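Local coordinates for tegumental protein 20.8 kDa (Clonorchis sinensis, PDB 5X2D), which probably binds calcium through its EF-hand part, the present chain being its dynein light chain-like domain, at residues N13-Q19 against N76-Q80. Numbering follows the deposited sequence.
Sequences NMSLEDQ and NMSFQ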
loop_
_atom_site.group_PDB
_atom_site.type_symbol
_atom_site.label_atom_id
_atom_site.label_comp_id
_atom_site.label_asym_id
_atom_site.label_seq_id
_atom_site.Cartn_x
_atom_site.Cartn_y
_atom_site.Cartn_z
ATOM N N ASN A 13 -4.290 -10.573 9.477
ATOM C CA ASN A 13 -4.135 -12.006 9.451
ATOM C C ASN A 13 -2.997 -12.312 10.391
ATOM O O ASN A 13 -1.832 -12.343 9.971
ATOM C CB ASN A 13 -3.869 -12.477 8.025
ATOM C CG ASN A 13 -3.948 -13.962 7.876
ATOM O OD1 ASN A 13 -4.115 -14.695 8.857
ATOM N ND2 ASN A 13 -3.850 -14.428 6.632
ATOM N N MET A 14 -3.344 -12.654 11.627
ATOM C CA MET A 14 -2.364 -12.615 12.693
ATOM C C MET A 14 -3.001 -12.963 14.042
ATOM O O MET A 14 -4.216 -12.795 14.239
ATOM C CB MET A 14 -1.736 -11.207 12.711
ATOM C CG MET A 14 -0.556 -11.002 13.632
ATOM S SD MET A 14 0.350 -9.462 13.296
ATOM C CE MET A 14 0.568 -9.507 11.514
ATOM N N SER A 15 -2.175 -13.436 14.974
ATOM C CA SER A 15 -2.618 -13.686 16.344
ATOM C C SER A 15 -2.668 -12.355 17.056
ATOM O O SER A 15 -2.018 -11.412 16.614
ATOM C CB SER A 15 -1.683 -14.660 17.074
ATOM O OG SER A 15 -0.383 -14.112 17.259
ATOM N N LEU A 16 -3.446 -12.269 18.130
ATOM C CA LEU A 16 -3.465 -11.044 18.932
ATOM C C LEU A 16 -2.105 -10.820 19.539
ATOM O O LEU A 16 -1.670 -9.683 19.715
ATOM C CB LEU A 16 -4.502 -11.090 20.056
ATOM C CG LEU A 16 -5.916 -10.622 19.746
ATOM C CD1 LEU A 16 -6.901 -10.979 20.866
ATOM C CD2 LEU A 16 -5.881 -9.114 19.522
ATOM N N GLU A 17 -1.447 -11.921 19.876
ATOM C CA GLU A 17 -0.138 -11.850 20.493
ATOM C C GLU A 17 0.818 -11.081 19.573
ATOM O O GLU A 17 1.485 -10.139 20.000
ATOM C CB GLU A 17 0.383 -13.263 20.798
ATOM C CG GLU A 17 1.715 -13.292 21.517
ATOM C CD GLU A 17 2.134 -14.693 21.916
ATOM O OE1 GLU A 17 1.591 -15.670 21.354
ATOM O OE2 GLU A 17 2.992 -14.813 22.815
ATOM N N ASP A 18 0.825 -11.438 18.296
ATOM C CA ASP A 18 1.693 -10.768 17.349
ATOM C C ASP A 18 1.198 -9.377 16.993
ATOM O O ASP A 18 1.958 -8.543 16.526
ATOM C CB ASP A 18 1.839 -11.605 16.080
ATOM C CG ASP A 18 2.548 -12.923 16.328
ATOM O OD1 ASP A 18 3.400 -12.984 17.247
ATOM O OD2 ASP A 18 2.213 -13.902 15.620
ATOM N N GLN A 19 -0.079 -9.120 17.195
ATOM C CA GLN A 19 -0.594 -7.789 16.931
ATOM C C GLN A 19 -0.144 -6.860 18.034
ATOM O O GLN A 19 0.251 -5.713 17.798
ATOM C CB GLN A 19 -2.119 -7.784 16.831
ATOM C CG GLN A 19 -2.632 -8.142 15.456
ATOM C CD GLN A 19 -4.121 -8.299 15.466
ATOM O OE1 GLN A 19 -4.828 -7.372 15.854
ATOM N NE2 GLN A 19 -4.617 -9.481 15.070
ATOM N N ASN A 76 0.762 -13.930 3.323
ATOM C CA ASN A 76 1.408 -14.008 4.626
ATOM C C ASN A 76 0.762 -13.113 5.667
ATOM O O ASN A 76 -0.310 -12.542 5.421
ATOM C CB ASN A 76 2.893 -13.719 4.515
ATOM C CG ASN A 76 3.629 -14.781 3.697
ATOM O OD1 ASN A 76 3.447 -15.997 3.901
ATOM N ND2 ASN A 76 4.471 -14.327 2.770
ATOM N N MET A 77 1.358 -13.067 6.859
ATOM C CA MET A 77 0.801 -12.257 7.933
ATOM C C MET A 77 0.647 -10.852 7.417
ATOM O O MET A 77 1.485 -10.395 6.651
ATOM C CB MET A 77 1.672 -12.244 9.184
ATOM C CG MET A 77 2.329 -13.526 9.543
ATOM S SD MET A 77 2.635 -13.595 11.321
ATOM C CE MET A 77 4.333 -14.207 11.254
ATOM N N SER A 78 -0.475 -10.228 7.748
ATOM C CA SER A 78 -0.691 -8.847 7.444
ATOM C C SER A 78 -1.532 -8.211 8.528
ATOM O O SER A 78 -2.534 -8.774 8.987
ATOM C CB SER A 78 -1.304 -8.680 6.054
ATOM O OG SER A 78 -2.580 -9.236 5.951
ATOM N N PHE A 79 -1.108 -7.028 8.944
ATOM C CA PHE A 79 -1.776 -6.307 10.010
ATOM C C PHE A 79 -1.987 -4.878 9.536
ATOM O O PHE A 79 -1.074 -4.287 8.957
ATOM C CB PHE A 79 -0.912 -6.372 11.269
ATOM C CG PHE A 79 -1.505 -5.714 12.470
ATOM C CD1 PHE A 79 -2.878 -5.544 12.591
ATOM C CD2 PHE A 79 -0.676 -5.306 13.513
ATOM C CE1 PHE A 79 -3.419 -4.961 13.733
ATOM C CE2 PHE A 79 -1.198 -4.726 14.652
ATOM C CZ PHE A 79 -2.582 -4.559 14.770
ATOM N N GLN A 80 -3.178 -4.320 9.728
ATOM C CA GLN A 80 -3.396 -2.942 9.286
ATOM C C GLN A 80 -4.154 -2.164 10.346
ATOM O O GLN A 80 -5.279 -2.504 10.641
ATOM C CB GLN A 80 -4.153 -2.907 7.951
ATOM C CG GLN A 80 -3.418 -3.592 6.800
ATOM C CD GLN A 80 -4.105 -3.410 5.464
ATOM O OE1 GLN A 80 -5.048 -2.647 5.341
ATOM N NE2 GLN A 80 -3.676 -4.167 4.471
#
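F79 receives one side chain from the link between strand 7-13 and helix 16-29 (M14) and one from the helix's first turn (Q19), and the trio illustrates how a helix start is seated on its own sheet. M14 comes to the root of the phenylalanine. With CG anti to the backbone N (chi1 -172°) and a bend at chi3, its thioether ends with CE 3.5 Å from CB of F79 and 3.8 Å from CB of M77; SD lies oblique to the ring, a Met-aromatic contact at 5.0 Å from the centroid. Q19 lays its aliphatic part over one face of the ring: CG stands 3.6 Å from the centroid of F79, only 8° off the normal, a CH-pi contact. I22, further along the helix, touches both M14 and F79. Next to M14 in sequence, N13 pairs with S78 as an antiparallel hydrogen-bonded pair: N13 N donates to S78 O at 2.6 Å, whereas the bond from S78 N to N13 O is longer and weak. That same N13 O also receives a CA-H...O contact from M77 CA at 3.3 Å. S15 then N-caps the helix, its OG accepting from D18 N. The arrangement is a strand-to-helix junction at the edge of the antiparallel sheet, within the dynein light chain-like fold of helices packed on a sheet.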